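Local coordinates for ABC transporter, periplasmic solute-binding protein (Rhizobium meliloti, PDB 4WED), which probably binds a peptide or a nickel-containing solute in the periplasm and passes it to an ABC transporter, as other family 5 solute-binding proteins do, at residues 190-195 with 516-521; 229-234 with 248-253; 496-501 with 508-513. All coordinates share one frame; numbering follows the deposited sequence.

Contact 1 of 3, residues 190-195 with 516-521; sequences GPWVQI and MPYENI
W192 and Y518 form a T-shaped (edge-to-face) aromatic pair: the pyrrole edge of the indole points at one face of the phenol ring, the five- and six-membered centroids 4.8 Å apart and the planes at 87°. W192 NE1 leads, lying 3.5 Å from Y518 CD1 and 3.6 Å from Y518 CG, so its N-H edge meets the ring near the rim and not over the centre. On the opposite face E519 OE2 comes close, 3.2 Å above the plane of the Y518 ring near its rim. Y518 holds its ring between backbone N and carbonyl carbon (chi1 61°), which presents the face to the indole. Apolar packing adds P191, whose side chain crosses the phenol at about a right angle; its CG sits 3.3 Å from Y518 OH and 3.8 Å from Y518 CZ. P517 centres an inverse gamma turn, and Y518 opens a type II beta turn ending at I521. Y217 meets the W192 ring, and its OH is hydrogen-bonded to Y518 O. Strand 192-197 is an outermost strand of a four-stranded mixed sheet, paired with strand 201-206, whose F204 packs on W192, while I521 reaches L38 of strand 37-42.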
loop_
_atom_site.group_PDB
_atom_site.type_symbol
_atom_site.label_atom_id
_atom_site.label_comp_id
_atom_site.label_asym_id
_atom_site.label_seq_id
_atom_site.Cartn_x
_atom_site.Cartn_y
_atom_site.Cartn_z
ATOM N N GLY A 190 19.205 13.202 -1.262
ATOM C CA GLY A 190 18.932 12.212 -2.301
ATOM C C GLY A 190 19.670 12.443 -3.640
ATOM O O GLY A 190 20.361 13.452 -3.835
ATOM N N PRO A 191 19.534 11.490 -4.553
ATOM C CA PRO A 191 20.291 11.491 -5.809
ATOM C C PRO A 191 19.964 12.602 -6.822
ATOM O O PRO A 191 20.789 12.851 -7.663
ATOM C CB PRO A 191 20.011 10.098 -6.387
ATOM C CG PRO A 191 18.801 9.576 -5.656
ATOM C CD PRO A 191 18.661 10.317 -4.389
ATOM N N TRP A 192 18.827 13.299 -6.691
ATOM C CA TRP A 192 18.325 14.288 -7.641
ATOM C C TRP A 192 18.203 15.687 -7.050
ATOM O O TRP A 192 17.718 15.842 -5.945
ATOM C CB TRP A 192 16.936 13.866 -8.135
ATOM C CG TRP A 192 16.976 12.602 -8.901
ATOM C CD1 TRP A 192 16.630 11.363 -8.459
ATOM C CD2 TRP A 192 17.481 12.432 -10.232
ATOM N NE1 TRP A 192 16.851 10.431 -9.445
ATOM C CE2 TRP A 192 17.359 11.070 -10.549
ATOM C CE3 TRP A 192 17.992 13.330 -11.210
ATOM C CZ2 TRP A 192 17.743 10.558 -11.787
ATOM C CZ3 TRP A 192 18.381 12.839 -12.432
ATOM C CH2 TRP A 192 18.257 11.455 -12.714
ATOM N N VAL A 193 18.638 16.699 -7.811
ATOM C CA VAL A 193 18.541 18.097 -7.426
ATOM C C VAL A 193 17.442 18.719 -8.259
ATOM O O VAL A 193 17.489 18.620 -9.475
ATOM C CB VAL A 193 19.841 18.846 -7.736
ATOM C CG1 VAL A 193 19.724 20.318 -7.372
ATOM C CG2 VAL A 193 20.997 18.238 -6.992
ATOM N N GLN A 194 16.462 19.356 -7.627
ATOM C CA GLN A 194 15.423 20.122 -8.358
ATOM C C GLN A 194 16.048 21.293 -9.074
ATOM O O GLN A 194 16.633 22.166 -8.439
ATOM C CB GLN A 194 14.308 20.610 -7.422
ATOM C CG GLN A 194 13.317 21.562 -8.072
ATOM C CD GLN A 194 11.914 21.470 -7.483
ATOM O OE1 GLN A 194 11.255 20.401 -7.561
ATOM N NE2 GLN A 194 11.425 22.593 -6.924
ATOM N N ILE A 195 15.968 21.301 -10.398
ATOM C CA ILE A 195 16.488 22.459 -11.165
ATOM C C ILE A 195 15.404 23.509 -11.420
ATOM O O ILE A 195 15.696 24.702 -11.517
ATOM C CB ILE A 195 17.114 21.999 -12.502
ATOM C CG1 ILE A 195 18.327 21.069 -12.250
ATOM C CG2 ILE A 195 17.540 23.180 -13.338
ATOM C CD1 ILE A 195 19.653 21.770 -11.977
HETATM N N MSE A 516 9.328 6.868 -6.526
HETATM C CA MSE A 516 9.583 7.016 -7.939
HETATM C C MSE A 516 10.578 5.981 -8.421
HETATM O O MSE A 516 11.720 5.964 -7.990
HETATM C CB MSE A 516 10.191 8.392 -8.103
HETATM C CG MSE A 516 10.456 8.709 -9.580
HETATM SE SE MSE A 516 8.760 9.034 -10.551
HETATM C CE MSE A 516 8.250 10.902 -10.148
ATOM N N PRO A 517 10.178 5.136 -9.377
ATOM C CA PRO A 517 11.058 4.093 -9.878
ATOM C C PRO A 517 12.104 4.595 -10.876
ATOM O O PRO A 517 12.042 4.272 -12.064
ATOM C CB PRO A 517 10.077 3.111 -10.557
ATOM C CG PRO A 517 8.956 3.995 -11.014
ATOM C CD PRO A 517 8.908 5.201 -10.121
ATOM N N TYR A 518 13.061 5.377 -10.391
ATOM C CA TYR A 518 14.180 5.865 -11.220
ATOM C C TYR A 518 15.382 4.919 -11.170
ATOM O O TYR A 518 16.328 5.039 -11.975
ATOM C CB TYR A 518 14.628 7.248 -10.761
ATOM C CG TYR A 518 15.123 7.283 -9.344
ATOM C CD1 TYR A 518 16.444 6.984 -9.028
ATOM C CD2 TYR A 518 14.255 7.580 -8.304
ATOM C CE1 TYR A 518 16.879 6.997 -7.704
ATOM C CE2 TYR A 518 14.676 7.596 -6.981
ATOM C CZ TYR A 518 15.989 7.310 -6.686
ATOM O OH TYR A 518 16.377 7.317 -5.359
ATOM N N GLU A 519 15.358 4.000 -10.209
ATOM C CA GLU A 519 16.480 3.145 -9.926
ATOM C C GLU A 519 16.766 2.254 -11.122
ATOM O O GLU A 519 15.846 1.738 -11.758
ATOM C CB GLU A 519 16.177 2.230 -8.721
ATOM C CG GLU A 519 16.140 2.909 -7.342
ATOM C CD GLU A 519 14.792 3.506 -6.969
ATOM O OE1 GLU A 519 13.756 3.077 -7.535
ATOM O OE2 GLU A 519 14.767 4.400 -6.086
ATOM N N ASN A 520 18.053 2.036 -11.344
ATOM C CA ASN A 520 18.600 0.992 -12.183
ATOM C C ASN A 520 18.498 1.278 -13.654
ATOM O O ASN A 520 19.036 0.518 -14.478
ATOM C CB ASN A 520 17.955 -0.375 -11.924
ATOM C CG ASN A 520 18.129 -0.857 -10.501
ATOM O OD1 ASN A 520 17.184 -1.389 -9.899
ATOM N ND2 ASN A 520 19.330 -0.704 -9.964
ATOM N N ILE A 521 17.790 2.339 -13.990
ATOM C CA ILE A 521 17.447 2.589 -15.390
ATOM C C ILE A 521 18.696 2.963 -16.176
ATOM O O ILE A 521 19.559 3.690 -15.675
ATOM C CB ILE A 521 16.344 3.655 -15.557
ATOM C CG1 ILE A 521 14.989 3.053 -15.203
ATOM C CG2 ILE A 521 16.303 4.139 -17.007
ATOM C CD1 ILE A 521 13.875 4.058 -15.220
#

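Contact 2 of 3, residues 229-234 with 248-253; sequences RSRVAA and IAPLTP
R231 reaches from helix 228-237 to the loop 248-253 and makes the one hydrogen bond between them, from NH2 to the carbonyl oxygen of P250, 2.9 Å long and nearly straight at 174°. The acceptor lies in the guanidinium plane, at its edge, while the donor is tilted 17° from the carbonyl plane. The other terminal nitrogen, R231 NH1, is held by I225 O just before the helix, so two main-chain carbonyls from different parts of the chain fix the rotation of the buried group. R231 NE is buried by the contact with no polar partner in the model.

Van der Waals packing surrounds that bond. A bend at chi3 (-69°) turns the end of the arginine across the loop, bringing A249 CB to 3.6 Å from R231 NE and 3.7 Å from R231 CD; A249 CA lies over one guanidinium face. The P250 ring crosses the end of the arginine at a slant, its CD 3.5 Å from R231 NH2. One helix residue further on, V232 CG2 approaches L251 CD1 at 4.4 Å, a looser apolar touch.

The loop then enters helix 253-261, with T252 as its N-cap. L259 of that helix packs against both V232 and L251, A41 of strand 37-42 touches both R231 and A249, and L251 also rests on I497 of strand 488-500.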
loop_
_atom_site.group_PDB
_atom_site.type_symbol
_atom_site.label_atom_id
_atom_site.label_comp_id
_atom_site.label_asym_id
_atom_site.label_seq_id
_atom_site.Cartn_x
_atom_site.Cartn_y
_atom_site.Cartn_z
ATOM N N ARG A 229 -5.871 9.872 -21.332
ATOM C CA ARG A 229 -5.794 9.718 -22.793
ATOM C C ARG A 229 -4.484 10.316 -23.327
ATOM O O ARG A 229 -3.795 9.692 -24.138
ATOM C CB ARG A 229 -7.019 10.336 -23.493
ATOM N N SER A 230 -4.138 11.514 -22.857
ATOM C CA SER A 230 -2.916 12.205 -23.292
ATOM C C SER A 230 -1.646 11.445 -22.922
ATOM O O SER A 230 -0.694 11.339 -23.692
ATOM C CB SER A 230 -2.845 13.598 -22.663
ATOM O OG SER A 230 -3.877 14.457 -23.136
ATOM N N ARG A 231 -1.647 10.904 -21.715
ATOM C CA ARG A 231 -0.497 10.161 -21.197
ATOM C C ARG A 231 -0.136 8.969 -22.105
ATOM O O ARG A 231 1.026 8.789 -22.489
ATOM C CB ARG A 231 -0.772 9.769 -19.758
ATOM C CG ARG A 231 -0.942 10.997 -18.846
ATOM C CD ARG A 231 -0.629 10.765 -17.372
ATOM N NE ARG A 231 -1.618 9.892 -16.749
ATOM C CZ ARG A 231 -2.769 10.278 -16.195
ATOM N NH1 ARG A 231 -3.131 11.550 -16.145
ATOM N NH2 ARG A 231 -3.569 9.356 -15.666
ATOM N N VAL A 232 -1.153 8.219 -22.501
ATOM C CA VAL A 232 -1.003 7.115 -23.453
ATOM C C VAL A 232 -0.396 7.570 -24.785
ATOM O O VAL A 232 0.572 6.980 -25.277
ATOM C CB VAL A 232 -2.381 6.439 -23.710
ATOM C CG1 VAL A 232 -2.325 5.453 -24.866
ATOM C CG2 VAL A 232 -2.861 5.744 -22.434
ATOM N N ALA A 233 -0.975 8.620 -25.349
ATOM C CA ALA A 233 -0.493 9.203 -26.608
ATOM C C ALA A 233 0.959 9.602 -26.499
ATOM O O ALA A 233 1.764 9.283 -27.380
ATOM C CB ALA A 233 -1.323 10.417 -26.980
ATOM N N ALA A 234 1.296 10.269 -25.386
ATOM C CA ALA A 234 2.629 10.856 -25.210
ATOM C C ALA A 234 3.750 9.825 -25.193
ATOM O O ALA A 234 4.876 10.091 -25.634
ATOM C CB ALA A 234 2.660 11.711 -23.970
ATOM N N ILE A 248 0.796 8.927 -9.081
ATOM C CA ILE A 248 1.746 9.604 -9.948
ATOM C C ILE A 248 1.037 9.892 -11.280
ATOM O O ILE A 248 0.693 11.037 -11.568
ATOM C CB ILE A 248 3.029 8.747 -10.101
ATOM C CG1 ILE A 248 3.736 8.574 -8.735
ATOM C CG2 ILE A 248 3.968 9.335 -11.129
ATOM C CD1 ILE A 248 4.744 7.441 -8.728
ATOM N N ALA A 249 0.781 8.856 -12.060
ATOM C CA ALA A 249 0.119 9.013 -13.364
ATOM C C ALA A 249 -0.611 7.718 -13.704
ATOM O O ALA A 249 -0.128 6.939 -14.512
ATOM C CB ALA A 249 1.137 9.357 -14.445
ATOM N N PRO A 250 -1.777 7.485 -13.066
ATOM C CA PRO A 250 -2.416 6.198 -13.173
ATOM C C PRO A 250 -2.643 5.748 -14.625
ATOM O O PRO A 250 -2.759 6.553 -15.534
ATOM C CB PRO A 250 -3.758 6.407 -12.470
ATOM C CG PRO A 250 -3.556 7.577 -11.594
ATOM C CD PRO A 250 -2.647 8.454 -12.383
ATOM N N LEU A 251 -2.730 4.444 -14.789
ATOM C CA LEU A 251 -2.829 3.834 -16.080
ATOM C C LEU A 251 -3.728 2.628 -15.880
ATOM O O LEU A 251 -3.282 1.617 -15.345
ATOM C CB LEU A 251 -1.430 3.413 -16.470
ATOM C CG LEU A 251 -1.208 2.620 -17.735
ATOM C CD1 LEU A 251 -1.316 3.545 -18.924
ATOM C CD2 LEU A 251 0.170 1.986 -17.688
ATOM N N THR A 252 -4.996 2.732 -16.267
ATOM C CA THR A 252 -5.946 1.625 -16.067
ATOM C C THR A 252 -5.538 0.422 -16.891
ATOM O O THR A 252 -4.738 0.545 -17.836
ATOM C CB THR A 252 -7.369 1.884 -16.586
ATOM O OG1 THR A 252 -7.334 1.828 -18.003
ATOM C CG2 THR A 252 -7.968 3.222 -16.139
ATOM N N PRO A 253 -6.104 -0.745 -16.540
ATOM C CA PRO A 253 -6.093 -1.950 -17.364
ATOM C C PRO A 253 -6.243 -1.690 -18.863
ATOM O O PRO A 253 -5.383 -2.145 -19.645
ATOM C CB PRO A 253 -7.281 -2.726 -16.802
ATOM C CG PRO A 253 -7.188 -2.427 -15.323
ATOM C CD PRO A 253 -6.565 -1.063 -15.169
#

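Contact 3 of 3, residues 496-501 with 508-513; sequences SIWAHS and TSPVTE
E513 OE2 accepts a 2.7 Å hydrogen bond from S496 OG, tying a loop to strand 488-500 of the antiparallel sheet in this periplasmic-binding-protein fold. The bond uses the syn lone pair of OE2, on the side of the other carboxylate oxygen. That second oxygen, E513 OE1, accepts from F246 N, so each oxygen has its own donor and the carboxylate is held at both ends. The two bonds would probably stabilise its negative charge. The glutamate chain bends at chi2 (-54°) to bring its end back to the strand, and S496 meets it with OG anti to the backbone N (chi1 -169°).

Two residues along the strand, on the same face, W498 packs against P510, the side chains crossing obliquely; F507 also meets the indole. P510 CD and CG both come to 3.6 Å from W498 NE1, so the CG-CD side of the proline ring bears on the pyrrole nitrogen. P510 CG also lies 4.0 Å from W498 CE2, beside the ring fusion.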
loop_
_atom_site.group_PDB
_atom_site.type_symbol
_atom_site.label_atom_id
_atom_site.label_comp_id
_atom_site.label_asym_id
_atom_site.label_seq_id
_atom_site.Cartn_x
_atom_site.Cartn_y
_atom_site.Cartn_z
ATOM N N SER A 496 -0.569 -3.099 -10.177
ATOM C CA SER A 496 -0.052 -1.764 -10.435
ATOM C C SER A 496 0.687 -1.826 -11.736
ATOM O O SER A 496 1.596 -2.648 -11.929
ATOM C CB SER A 496 0.913 -1.330 -9.328
ATOM O OG SER A 496 1.238 0.052 -9.422
ATOM N N ILE A 497 0.289 -0.960 -12.640
ATOM C CA ILE A 497 0.684 -1.099 -14.020
ATOM C C ILE A 497 1.476 0.099 -14.462
ATOM O O ILE A 497 1.023 1.233 -14.319
ATOM C CB ILE A 497 -0.538 -1.244 -14.903
ATOM C CG1 ILE A 497 -1.353 -2.452 -14.432
ATOM C CG2 ILE A 497 -0.130 -1.397 -16.376
ATOM C CD1 ILE A 497 -2.798 -2.386 -14.886
ATOM N N TRP A 498 2.668 -0.183 -14.978
ATOM C CA TRP A 498 3.555 0.814 -15.563
ATOM C C TRP A 498 3.799 0.497 -17.014
ATOM O O TRP A 498 3.705 -0.651 -17.414
ATOM C CB TRP A 498 4.873 0.854 -14.796
ATOM C CG TRP A 498 4.750 1.498 -13.440
ATOM C CD1 TRP A 498 4.223 0.951 -12.307
ATOM C CD2 TRP A 498 5.149 2.815 -13.096
ATOM N NE1 TRP A 498 4.257 1.857 -11.267
ATOM C CE2 TRP A 498 4.823 3.016 -11.731
ATOM C CE3 TRP A 498 5.725 3.868 -13.812
ATOM C CZ2 TRP A 498 5.100 4.212 -11.071
ATOM C CZ3 TRP A 498 5.986 5.064 -13.159
ATOM C CH2 TRP A 498 5.682 5.222 -11.797
ATOM N N ALA A 499 4.031 1.519 -17.836
ATOM C CA ALA A 499 4.596 1.283 -19.155
ATOM C C ALA A 499 5.779 2.194 -19.380
ATOM O O ALA A 499 5.784 3.311 -18.895
ATOM C CB ALA A 499 3.560 1.455 -20.239
ATOM N N HIS A 500 6.791 1.693 -20.087
ATOM C CA HIS A 500 7.929 2.482 -20.536
ATOM C C HIS A 500 8.182 2.326 -22.021
ATOM O O HIS A 500 7.610 1.454 -22.710
ATOM C CB HIS A 500 9.219 2.092 -19.800
ATOM C CG HIS A 500 9.628 0.652 -19.946
ATOM N ND1 HIS A 500 10.213 0.141 -21.091
ATOM C CD2 HIS A 500 9.571 -0.373 -19.067
ATOM C CE1 HIS A 500 10.472 -1.144 -20.912
ATOM N NE2 HIS A 500 10.106 -1.478 -19.684
ATOM N N SER A 501 9.086 3.168 -22.510
ATOM C CA SER A 501 9.433 3.153 -23.910
ATOM C C SER A 501 10.490 2.079 -24.122
ATOM O O SER A 501 11.074 1.549 -23.168
ATOM C CB SER A 501 9.917 4.530 -24.372
ATOM O OG SER A 501 10.912 5.060 -23.531
ATOM N N THR A 508 12.464 -1.005 -12.854
ATOM C CA THR A 508 12.248 -1.766 -11.634
ATOM C C THR A 508 10.958 -1.262 -10.999
ATOM O O THR A 508 10.863 -0.082 -10.654
ATOM C CB THR A 508 13.449 -1.572 -10.691
ATOM O OG1 THR A 508 14.662 -1.987 -11.356
ATOM C CG2 THR A 508 13.271 -2.355 -9.409
ATOM N N SER A 509 9.960 -2.132 -10.872
ATOM C CA SER A 509 8.656 -1.711 -10.368
ATOM C C SER A 509 8.826 -1.134 -8.959
ATOM O O SER A 509 9.520 -1.704 -8.127
ATOM C CB SER A 509 7.671 -2.882 -10.286
ATOM O OG SER A 509 7.536 -3.578 -11.491
ATOM N N PRO A 510 8.174 -0.008 -8.674
ATOM C CA PRO A 510 8.344 0.585 -7.342
ATOM C C PRO A 510 7.757 -0.306 -6.273
ATOM O O PRO A 510 6.784 -1.011 -6.503
ATOM C CB PRO A 510 7.545 1.866 -7.421
ATOM C CG PRO A 510 6.495 1.575 -8.445
ATOM C CD PRO A 510 7.158 0.694 -9.473
ATOM N N VAL A 511 8.356 -0.258 -5.099
ATOM C CA VAL A 511 7.934 -1.095 -4.004
ATOM C C VAL A 511 6.656 -0.530 -3.410
ATOM O O VAL A 511 5.807 -1.280 -2.914
ATOM C CB VAL A 511 9.026 -1.204 -2.922
ATOM C CG1 VAL A 511 8.530 -2.063 -1.806
ATOM C CG2 VAL A 511 10.284 -1.853 -3.483
ATOM N N THR A 512 6.506 0.787 -3.435
ATOM C CA THR A 512 5.273 1.376 -2.953
ATOM C C THR A 512 4.848 2.401 -3.950
ATOM O O THR A 512 5.585 2.766 -4.837
ATOM C CB THR A 512 5.411 2.053 -1.555
ATOM O OG1 THR A 512 5.975 3.354 -1.696
ATOM C CG2 THR A 512 6.272 1.230 -0.569
ATOM N N GLU A 513 3.628 2.855 -3.779
ATOM C CA GLU A 513 3.037 3.873 -4.606
ATOM C C GLU A 513 3.542 5.268 -4.236
ATOM O O GLU A 513 3.057 6.262 -4.777
ATOM C CB GLU A 513 1.516 3.820 -4.464
ATOM C CG GLU A 513 0.836 2.594 -5.087
ATOM C CD GLU A 513 1.169 2.337 -6.574
ATOM O OE1 GLU A 513 1.560 3.265 -7.361
ATOM O OE2 GLU A 513 1.084 1.159 -6.966
#

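Contacts 1 and 3 share the long loop between strands 504-505 and 522-523, and both contacts 2 and 3 fall within the chain closed by contact 1. Contact 3 is the bridge: its centre lies about 14 Å from that of contact 1 and about 13 Å from that of contact 2, which are themselves about 21 Å apart. P517 CG packs 3.6 Å from W498 CH2, and N520 OD1 probably bonds T508 OG1. From contact 2, I248 CD1 lies 3.9 Å from W498 CH2, so one indole end meets both neighbours. A sodium ion, bound by D62 and D515, lies about 5 Å from the Y518 side chain and about 7 Å from that of P510.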